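Local coordinates for protein putative peptidyl-arginine deiminase (Chlorobium tepidum, PDB 1XKN) that probably hydrolyses the guanidinium group of agmatine or of arginine residues in proteins, releasing ammonia, at residues P89-W94 and Y130-A135; M116-N121 and T151-E156. All blocks are in the same frame, centred on the assembly; numbering follows the deposited sequence.

How the contacts relate
The two contacts meet at a sodium ion and at Tyr-120. Contact 1 joins the loop 89-94 to the first turn of helix 131-144, which precedes strand 148-152 in the chain; it is almost wholly polar, with carboxylates and an amide answering backbone N-H groups. Contact 2 joins the ends of strands 110-119 and 148-152. It covers more area and has more buried members, 7 of 12 touching residues against 3 of 8, and combines backbone bonding with a buried tryptophan between a threonine methyl and a leucine. The sodium is held by Asn-134 from contact 1, Asn-117 and Trp-118 from contact 2, and two waters. The Tyr-120 hydroxyl hydrogen-bonds Asp-92, and its backbone N reaches Asn-134.

Contact 1: P89-W94 and Y130-A135; sequences PTNDAW and YDDDNA. With NA (sodium ion), chain B.
The carboxylate of Asp-133 receives Asn-91 N from above its plane, 46° out of it, at 2.6 Å from OD1. The same OD1 takes Asp-92 N on its syn lone pair, 3.0 Å away and nearly straight. Asp-133 OD2 lies beside the Asp-92 carboxylate, the two planes 29° apart. The Asn-91 amide lies nearly parallel to the Asp-132 carboxylate, and Asn-91 OD1 accepts Asp-133 N at 3.0 Å and, weakly, Asp-132 N. Asparagine suits this place because its short arm, with CG beside its backbone N (chi1 -62°), carries an acceptor to N-H groups that the first helical turn cannot bond internally. The loop after strand 83-87 thus sits against the start of helix 131-144, whose Asn-134 binds sodium through O and OD1. The ring of Pro-89 crosses Asp-132 at about a right angle, Pro-89 CG 3.6 Å from Asp-132 OD1, while water bridges Asp-132 OD2 to Thr-90 O. Asp-92 OD1 accepts Trp-94 N in an Asx turn, and Asp-92 OD2 is hydrogen-bonded to Tyr-120 OH. The carboxylate oxygens Asp-92 OD2 and Asp-133 OD2 nevertheless stand only 2.7 Å apart. The N-H groups, the helix start and Tyr-120 OH probably ease their repulsion.

Contact 2: M116-N121 and T151-E156; sequences MNWEYN and TGMVLE. With NA (sodium ion), chain B.
Thr-151 meets Trp-118 with both its branches. Its CG2 stands over one face of the six-membered ring, 3.6 Å from the centroid in a CH-pi contact, and touches the selenium of Met-116, a selenomethionine. OG1, between the backbone N and the carbonyl carbon (chi1 70°), lies by Trp-118 CE3 and accepts Met-153 N in an ST turn, a double duty suited to threonine. Thr-151 N bonds to Asn-117 O at 3.0 Å. Gly-152 has a positive phi, easy for glycine; its N donates to a water that also serves Asn-117 O and Glu-119 OE2. At Met-153, also selenomethionine, the chain turns a corner. Met-153 O takes Glu-119 N at 2.7 Å, the donor 44° above the carbonyl plane, and lies at the edge of the indole, while Met-153 CE reaches Trp-118 CZ3 at 3.5 Å. Strands 110-119 and 148-152 are parallel neighbours joined through helix 131-144, a beta-alpha-beta unit consistent with the alpha/beta propeller of guanidine-modifying enzymes. Asn-117 OD1 and Trp-118 O bind the sodium, whose protein shell Asn-134 completes; Asn-117 ND2 bonds to Ser-150 OG and Glu-119 OE1 to Asn-134 ND2. Val-154 forms the parallel bridge with Glu-119, Val-154 CG2 lying 3.7 Å from Glu-119 CB. Leu-155 N donates to Glu-119 O in the carbonyl plane, and Leu-155 CD2 sits over the centre of the other Trp-118 face, 3.5 Å from the six-membered centroid; Trp-118 NE1 bonds to Asn-101. Glu-156 brings CG to the Tyr-120 ring edge, 4.2 Å from CD1; its OE1 makes a salt bridge with Arg-180, its OE2 a hydrogen bond with His-217.

Contact 1: P89-W94 and Y130-A135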
ATOM      1  N   PRO A  89      10.013  15.475   6.862  1.00  6.01           N
ATOM      2  CA  PRO A  89      10.985  14.455   7.261  1.00  6.68           C
ATOM      3  C   PRO A  89      10.417  13.046   7.349  1.00  5.76           C
ATOM      4  O   PRO A  89       9.270  12.843   7.753  1.00  5.40           O
ATOM      5  CB  PRO A  89      11.483  14.964   8.611  1.00  9.13           C
ATOM      6  CG  PRO A  89      10.290  15.660   9.164  1.00  9.06           C
ATOM      7  CD  PRO A  89       9.768  16.421   7.963  1.00  6.84           C
ATOM      8  N   THR A  90      11.235  12.077   6.957  1.00  5.68           N
ATOM      9  CA  THR A  90      10.847  10.678   7.004  1.00  5.32           C
ATOM     10  C   THR A  90      12.065   9.874   7.435  1.00  5.99           C
ATOM     11  O   THR A  90      13.204  10.318   7.269  1.00  6.25           O
ATOM     12  CB  THR A  90      10.392  10.154   5.618  1.00  6.39           C
ATOM     13  OG1 THR A  90      11.515  10.107   4.726  1.00  6.09           O
ATOM     14  CG2 THR A  90       9.322  11.061   5.028  1.00  7.37           C
ATOM     15  N   ASN A  91      11.822   8.702   8.006  1.00  5.52           N
ATOM     16  CA  ASN A  91      12.908   7.827   8.427  1.00  6.66           C
ATOM     17  C   ASN A  91      13.098   6.761   7.360  1.00  7.05           C
ATOM     18  O   ASN A  91      14.229   6.392   7.040  1.00  6.78           O
ATOM     19  CB  ASN A  91      12.593   7.173   9.773  1.00  6.75           C
ATOM     20  CG  ASN A  91      12.441   8.185  10.891  1.00  6.33           C
ATOM     21  OD1 ASN A  91      11.337   8.439  11.366  1.00  6.62           O
ATOM     22  ND2 ASN A  91      13.557   8.780  11.311  1.00  7.44           N
ATOM     23  N   ASP A  92      11.983   6.264   6.824  1.00  6.42           N
ATOM     24  CA  ASP A  92      12.011   5.253   5.766  1.00  8.25           C
ATOM     25  C   ASP A  92      11.105   5.670   4.612  1.00  6.42           C
ATOM     26  O   ASP A  92      10.430   6.696   4.690  1.00  5.16           O
ATOM     27  CB  ASP A  92      11.596   3.865   6.293  1.00 10.73           C
ATOM     28  CG  ASP A  92      10.186   3.834   6.864  1.00 13.66           C
ATOM     29  OD1 ASP A  92       9.254   4.387   6.240  1.00 14.64           O
ATOM     30  OD2 ASP A  92      10.003   3.222   7.939  1.00 17.62           O
ATOM     31  N   ALA A  93      11.080   4.875   3.544  1.00  6.41           N
ATOM     32  CA  ALA A  93      10.272   5.201   2.368  1.00  5.10           C
ATOM     33  C   ALA A  93       8.943   4.446   2.270  1.00  5.08           C
ATOM     34  O   ALA A  93       8.266   4.523   1.251  1.00  4.45           O
ATOM     35  CB  ALA A  93      11.089   4.953   1.106  1.00  6.17           C
ATOM     36  N   TRP A  94       8.564   3.736   3.326  1.00  4.14           N
ATOM     37  CA  TRP A  94       7.336   2.945   3.315  1.00  4.92           C
ATOM     38  C   TRP A  94       6.081   3.777   3.573  1.00  4.09           C
ATOM     39  O   TRP A  94       5.385   3.610   4.584  1.00  5.06           O
ATOM     40  CB  TRP A  94       7.468   1.817   4.334  1.00  7.89           C
ATOM     41  CG  TRP A  94       8.802   1.125   4.228  1.00  9.63           C
ATOM     42  CD1 TRP A  94       9.723   0.965   5.225  1.00 12.44           C
ATOM     43  CD2 TRP A  94       9.382   0.536   3.051  1.00 11.69           C
ATOM     44  NE1 TRP A  94      10.836   0.318   4.744  1.00 12.47           N
ATOM     45  CE2 TRP A  94      10.655   0.043   3.416  1.00 12.83           C
ATOM     46  CE3 TRP A  94       8.949   0.379   1.727  1.00 12.15           C
ATOM     47  CZ2 TRP A  94      11.501  -0.598   2.504  1.00 13.07           C
ATOM     48  CZ3 TRP A  94       9.794  -0.263   0.816  1.00 11.73           C
ATOM     49  CH2 TRP A  94      11.057  -0.743   1.214  1.00 13.62           C
ATOM     50  N   TYR A 130      11.791   5.919  14.285  1.00  6.68           N
ATOM     51  CA  TYR A 130      10.636   5.998  13.404  1.00  7.30           C
ATOM     52  C   TYR A 130       9.692   7.128  13.792  1.00  5.40           C
ATOM     53  O   TYR A 130       8.534   7.143  13.382  1.00  5.05           O
ATOM     54  CB  TYR A 130       9.895   4.655  13.395  1.00  6.50           C
ATOM     55  CG  TYR A 130       9.519   4.131  14.762  1.00  7.91           C
ATOM     56  CD1 TYR A 130       8.474   4.698  15.491  1.00  8.44           C
ATOM     57  CD2 TYR A 130      10.207   3.056  15.323  1.00  8.89           C
ATOM     58  CE1 TYR A 130       8.122   4.204  16.748  1.00 10.23           C
ATOM     59  CE2 TYR A 130       9.867   2.556  16.574  1.00 10.29           C
ATOM     60  CZ  TYR A 130       8.825   3.133  17.281  1.00 11.55           C
ATOM     61  OH  TYR A 130       8.486   2.628  18.516  1.00 14.36           O
ATOM     62  N   ASP A 131      10.187   8.089  14.569  1.00  6.18           N
ATOM     63  CA  ASP A 131       9.336   9.197  14.981  1.00  4.50           C
ATOM     64  C   ASP A 131       8.906  10.097  13.827  1.00  4.91           C
ATOM     65  O   ASP A 131       7.789  10.607  13.831  1.00  5.06           O
ATOM     66  CB  ASP A 131       9.998  10.039  16.086  1.00  5.39           C
ATOM     67  CG  ASP A 131      11.335  10.620  15.674  1.00  7.18           C
ATOM     68  OD1 ASP A 131      11.545  11.839  15.890  1.00  8.14           O
ATOM     69  OD2 ASP A 131      12.182   9.866  15.152  1.00  6.22           O
ATOM     70  N   ASP A 132       9.770  10.305  12.838  1.00  4.59           N
ATOM     71  CA  ASP A 132       9.372  11.146  11.719  1.00  5.21           C
ATOM     72  C   ASP A 132       8.350  10.418  10.856  1.00  5.10           C
ATOM     73  O   ASP A 132       7.384  11.027  10.398  1.00  5.74           O
ATOM     74  CB  ASP A 132      10.579  11.587  10.889  1.00  5.95           C
ATOM     75  CG  ASP A 132      11.332  12.735  11.536  1.00  8.12           C
ATOM     76  OD1 ASP A 132      10.667  13.644  12.079  1.00 10.89           O
ATOM     77  OD2 ASP A 132      12.580  12.746  11.489  1.00  9.51           O
ATOM     78  N   ASP A 133       8.547   9.120  10.633  1.00  4.97           N
ATOM     79  CA  ASP A 133       7.582   8.350   9.842  1.00  3.98           C
ATOM     80  C   ASP A 133       6.218   8.438  10.513  1.00  4.41           C
ATOM     81  O   ASP A 133       5.199   8.637   9.856  1.00  3.81           O
ATOM     82  CB  ASP A 133       7.960   6.868   9.762  1.00  5.62           C
ATOM     83  CG  ASP A 133       9.205   6.620   8.957  1.00  6.69           C
ATOM     84  OD1 ASP A 133       9.506   7.425   8.049  1.00  7.03           O
ATOM     85  OD2 ASP A 133       9.875   5.599   9.220  1.00  9.51           O
ATOM     86  N   ASN A 134       6.211   8.273  11.833  1.00  4.34           N
ATOM     87  CA  ASN A 134       4.979   8.310  12.610  1.00  4.44           C
ATOM     88  C   ASN A 134       4.311   9.683  12.510  1.00  3.89           C
ATOM     89  O   ASN A 134       3.095   9.796  12.631  1.00  5.10           O
ATOM     90  CB  ASN A 134       5.294   7.953  14.071  1.00  4.77           C
ATOM     91  CG  ASN A 134       4.077   7.467  14.842  1.00  5.67           C
ATOM     92  OD1 ASN A 134       3.166   6.870  14.278  1.00  4.48           O
ATOM     93  ND2 ASN A 134       4.076   7.698  16.149  1.00  6.95           N
ATOM     94  N   ALA A 135       5.101  10.722  12.257  1.00  4.20           N
ATOM     95  CA  ALA A 135       4.571  12.082  12.152  1.00  4.12           C
ATOM     96  C   ALA A 135       4.133  12.483  10.743  1.00  3.99           C
ATOM     97  O   ALA A 135       3.512  13.532  10.562  1.00  4.24           O
ATOM     98  CB  ALA A 135       5.613  13.082  12.669  1.00  5.02           C
TER
HETATM   99 NA    NA B 700       1.257   8.049  12.935  1.00  2.88          NA
HETATM  100  O   HOH W   1       7.271  13.557   9.443  1.00  5.93           O
HETATM  101  O   HOH W   2      14.232  12.218   9.171  1.00 14.83           O
HETATM  102  O   HOH W   3       1.107   9.376  15.291  1.00  6.84           O
HETATM  103  O   HOH W   4       1.612   6.783  10.666  1.00  6.73           O

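Contact 2: M116-N121 and T151-E156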
HETATM    1  N   MSE A 116      -6.753   9.865   8.885  1.00  3.93           N
HETATM    2  CA  MSE A 116      -6.895   8.985  10.032  1.00  3.39           C
HETATM    3  C   MSE A 116      -5.491   8.526  10.397  1.00  3.77           C
HETATM    4  O   MSE A 116      -4.900   7.672   9.734  1.00  4.63           O
HETATM    5  CB  MSE A 116      -7.799   7.797   9.671  1.00  4.79           C
HETATM    6  CG  MSE A 116      -8.140   6.869  10.837  1.00  4.09           C
HETATM    7 SE   MSE A 116      -8.939   7.823  12.330  1.00 11.01          SE
HETATM    8  CE  MSE A 116     -10.548   8.411  11.421  1.00  4.54           C
ATOM      9  N   ASN A 117      -4.966   9.129  11.456  1.00  3.16           N
ATOM     10  CA  ASN A 117      -3.622   8.864  11.933  1.00  3.58           C
ATOM     11  C   ASN A 117      -3.495   7.669  12.875  1.00  2.42           C
ATOM     12  O   ASN A 117      -3.926   7.727  14.029  1.00  4.39           O
ATOM     13  CB  ASN A 117      -3.105  10.128  12.621  1.00  3.12           C
ATOM     14  CG  ASN A 117      -1.709   9.972  13.143  1.00  3.10           C
ATOM     15  OD1 ASN A 117      -0.808   9.584  12.405  1.00  4.04           O
ATOM     16  ND2 ASN A 117      -1.510  10.287  14.417  1.00  3.58           N
ATOM     17  N   TRP A 118      -2.913   6.579  12.379  1.00  3.47           N
ATOM     18  CA  TRP A 118      -2.698   5.388  13.202  1.00  2.78           C
ATOM     19  C   TRP A 118      -1.262   5.481  13.682  1.00  3.86           C
ATOM     20  O   TRP A 118      -0.508   6.301  13.186  1.00  5.23           O
ATOM     21  CB  TRP A 118      -2.850   4.099  12.385  1.00  2.89           C
ATOM     22  CG  TRP A 118      -4.202   3.923  11.781  1.00  3.81           C
ATOM     23  CD1 TRP A 118      -4.637   4.424  10.590  1.00  3.85           C
ATOM     24  CD2 TRP A 118      -5.323   3.254  12.371  1.00  3.27           C
ATOM     25  NE1 TRP A 118      -5.960   4.115  10.402  1.00  3.61           N
ATOM     26  CE2 TRP A 118      -6.408   3.401  11.480  1.00  3.92           C
ATOM     27  CE3 TRP A 118      -5.516   2.550  13.568  1.00  3.85           C
ATOM     28  CZ2 TRP A 118      -7.677   2.869  11.749  1.00  3.43           C
ATOM     29  CZ3 TRP A 118      -6.778   2.021  13.835  1.00  4.72           C
ATOM     30  CH2 TRP A 118      -7.840   2.188  12.929  1.00  5.22           C
ATOM     31  N   GLU A 119      -0.878   4.651  14.640  1.00  4.20           N
ATOM     32  CA  GLU A 119       0.496   4.677  15.113  1.00  3.85           C
ATOM     33  C   GLU A 119       1.362   3.787  14.237  1.00  4.33           C
ATOM     34  O   GLU A 119       0.876   2.840  13.621  1.00  4.43           O
ATOM     35  CB  GLU A 119       0.572   4.209  16.567  1.00  5.46           C
ATOM     36  CG  GLU A 119      -0.027   5.193  17.544  1.00  6.39           C
ATOM     37  CD  GLU A 119       0.665   6.537  17.495  1.00  7.48           C
ATOM     38  OE1 GLU A 119       1.853   6.611  17.878  1.00  8.73           O
ATOM     39  OE2 GLU A 119       0.025   7.524  17.069  1.00  9.86           O
ATOM     40  N   TYR A 120       2.648   4.108  14.183  1.00  4.13           N
ATOM     41  CA  TYR A 120       3.607   3.346  13.401  1.00  5.19           C
ATOM     42  C   TYR A 120       4.765   2.994  14.323  1.00  5.94           C
ATOM     43  O   TYR A 120       5.207   3.835  15.114  1.00  8.03           O
ATOM     44  CB  TYR A 120       4.127   4.188  12.229  1.00  5.42           C
ATOM     45  CG  TYR A 120       5.132   3.486  11.338  1.00  6.67           C
ATOM     46  CD1 TYR A 120       4.747   2.423  10.522  1.00  7.65           C
ATOM     47  CD2 TYR A 120       6.466   3.901  11.289  1.00  8.77           C
ATOM     48  CE1 TYR A 120       5.659   1.790   9.679  1.00  7.98           C
ATOM     49  CE2 TYR A 120       7.389   3.272  10.447  1.00 10.32           C
ATOM     50  CZ  TYR A 120       6.975   2.217   9.644  1.00  9.24           C
ATOM     51  OH  TYR A 120       7.872   1.594   8.802  1.00 10.55           O
ATOM     52  N   ASN A 121       5.251   1.758  14.243  1.00  6.58           N
ATOM     53  CA  ASN A 121       6.385   1.359  15.074  1.00  7.26           C
ATOM     54  C   ASN A 121       7.417   0.505  14.336  1.00  7.02           C
ATOM     55  O   ASN A 121       8.018  -0.395  14.917  1.00  8.16           O
ATOM     56  CB  ASN A 121       5.912   0.651  16.359  1.00  7.82           C
ATOM     57  CG  ASN A 121       5.323  -0.738  16.118  1.00  7.41           C
ATOM     58  OD1 ASN A 121       4.978  -1.440  17.075  1.00 11.44           O
ATOM     59  ND2 ASN A 121       5.213  -1.141  14.866  1.00  6.80           N
ATOM     60  N   THR A 151      -5.915   7.568  16.335  1.00  5.66           N
ATOM     61  CA  THR A 151      -6.495   6.373  16.949  1.00  4.33           C
ATOM     62  C   THR A 151      -5.720   5.838  18.148  1.00  5.46           C
ATOM     63  O   THR A 151      -6.294   5.201  19.032  1.00  6.52           O
ATOM     64  CB  THR A 151      -6.572   5.217  15.946  1.00  3.41           C
ATOM     65  OG1 THR A 151      -5.245   4.746  15.674  1.00  3.70           O
ATOM     66  CG2 THR A 151      -7.216   5.672  14.652  1.00  4.52           C
ATOM     67  N   GLY A 152      -4.412   6.069  18.156  1.00  6.19           N
ATOM     68  CA  GLY A 152      -3.583   5.585  19.243  1.00  6.95           C
ATOM     69  C   GLY A 152      -3.240   4.113  19.094  1.00  7.13           C
ATOM     70  O   GLY A 152      -2.600   3.524  19.968  1.00  8.97           O
HETATM   71  N   MSE A 153      -3.668   3.518  17.984  1.00  4.93           N
HETATM   72  CA  MSE A 153      -3.415   2.103  17.713  1.00  4.49           C
HETATM   73  C   MSE A 153      -2.438   1.944  16.552  1.00  4.03           C
HETATM   74  O   MSE A 153      -2.510   2.682  15.569  1.00  3.53           O
HETATM   75  CB  MSE A 153      -4.734   1.393  17.372  1.00  4.31           C
HETATM   76  CG  MSE A 153      -4.598  -0.100  17.085  1.00  4.86           C
HETATM   77 SE   MSE A 153      -6.269  -0.952  16.562  1.00 10.95          SE
HETATM   78  CE  MSE A 153      -5.869  -1.247  14.689  1.00  8.35           C
ATOM     79  N   VAL A 154      -1.523   0.986  16.668  1.00  4.13           N
ATOM     80  CA  VAL A 154      -0.554   0.738  15.608  1.00  4.38           C
ATOM     81  C   VAL A 154      -1.238   0.018  14.452  1.00  3.14           C
ATOM     82  O   VAL A 154      -1.914  -0.993  14.648  1.00  3.99           O
ATOM     83  CB  VAL A 154       0.621  -0.137  16.113  1.00  4.55           C
ATOM     84  CG1 VAL A 154       1.538  -0.519  14.949  1.00  6.01           C
ATOM     85  CG2 VAL A 154       1.407   0.618  17.176  1.00  6.42           C
ATOM     86  N   LEU A 155      -1.070   0.557  13.249  1.00  3.54           N
ATOM     87  CA  LEU A 155      -1.653  -0.038  12.053  1.00  2.80           C
ATOM     88  C   LEU A 155      -0.923   0.469  10.821  1.00  2.87           C
ATOM     89  O   LEU A 155      -0.712   1.674  10.669  1.00  4.55           O
ATOM     90  CB  LEU A 155      -3.141   0.315  11.931  1.00  3.09           C
ATOM     91  CG  LEU A 155      -3.859  -0.358  10.756  1.00  3.96           C
ATOM     92  CD1 LEU A 155      -3.975  -1.852  11.035  1.00  5.94           C
ATOM     93  CD2 LEU A 155      -5.243   0.252  10.556  1.00  4.28           C
ATOM     94  N   GLU A 156      -0.527  -0.456   9.956  1.00  3.69           N
ATOM     95  CA  GLU A 156       0.150  -0.100   8.716  1.00  3.95           C
ATOM     96  C   GLU A 156      -0.860  -0.250   7.588  1.00  3.55           C
ATOM     97  O   GLU A 156      -1.654  -1.189   7.578  1.00  3.67           O
ATOM     98  CB  GLU A 156       1.335  -1.030   8.443  1.00  5.84           C
ATOM     99  CG  GLU A 156       2.444  -0.963   9.474  1.00  6.18           C
ATOM    100  CD  GLU A 156       2.464  -2.170  10.384  1.00  6.89           C
ATOM    101  OE1 GLU A 156       2.725  -1.996  11.593  1.00  7.93           O
ATOM    102  OE2 GLU A 156       2.238  -3.296   9.888  1.00  8.19           O
TER
HETATM  103 NA    NA B 700       1.257   8.049  12.935  1.00  2.88          NA
HETATM  104  O   HOH W   5      -2.625   7.568  16.540  1.00  7.18           O
HETATM  105  O   HOH W   3       1.107   9.376  15.291  1.00  6.84           O
HETATM  106  O   HOH W   4       1.612   6.783  10.666  1.00  6.73           O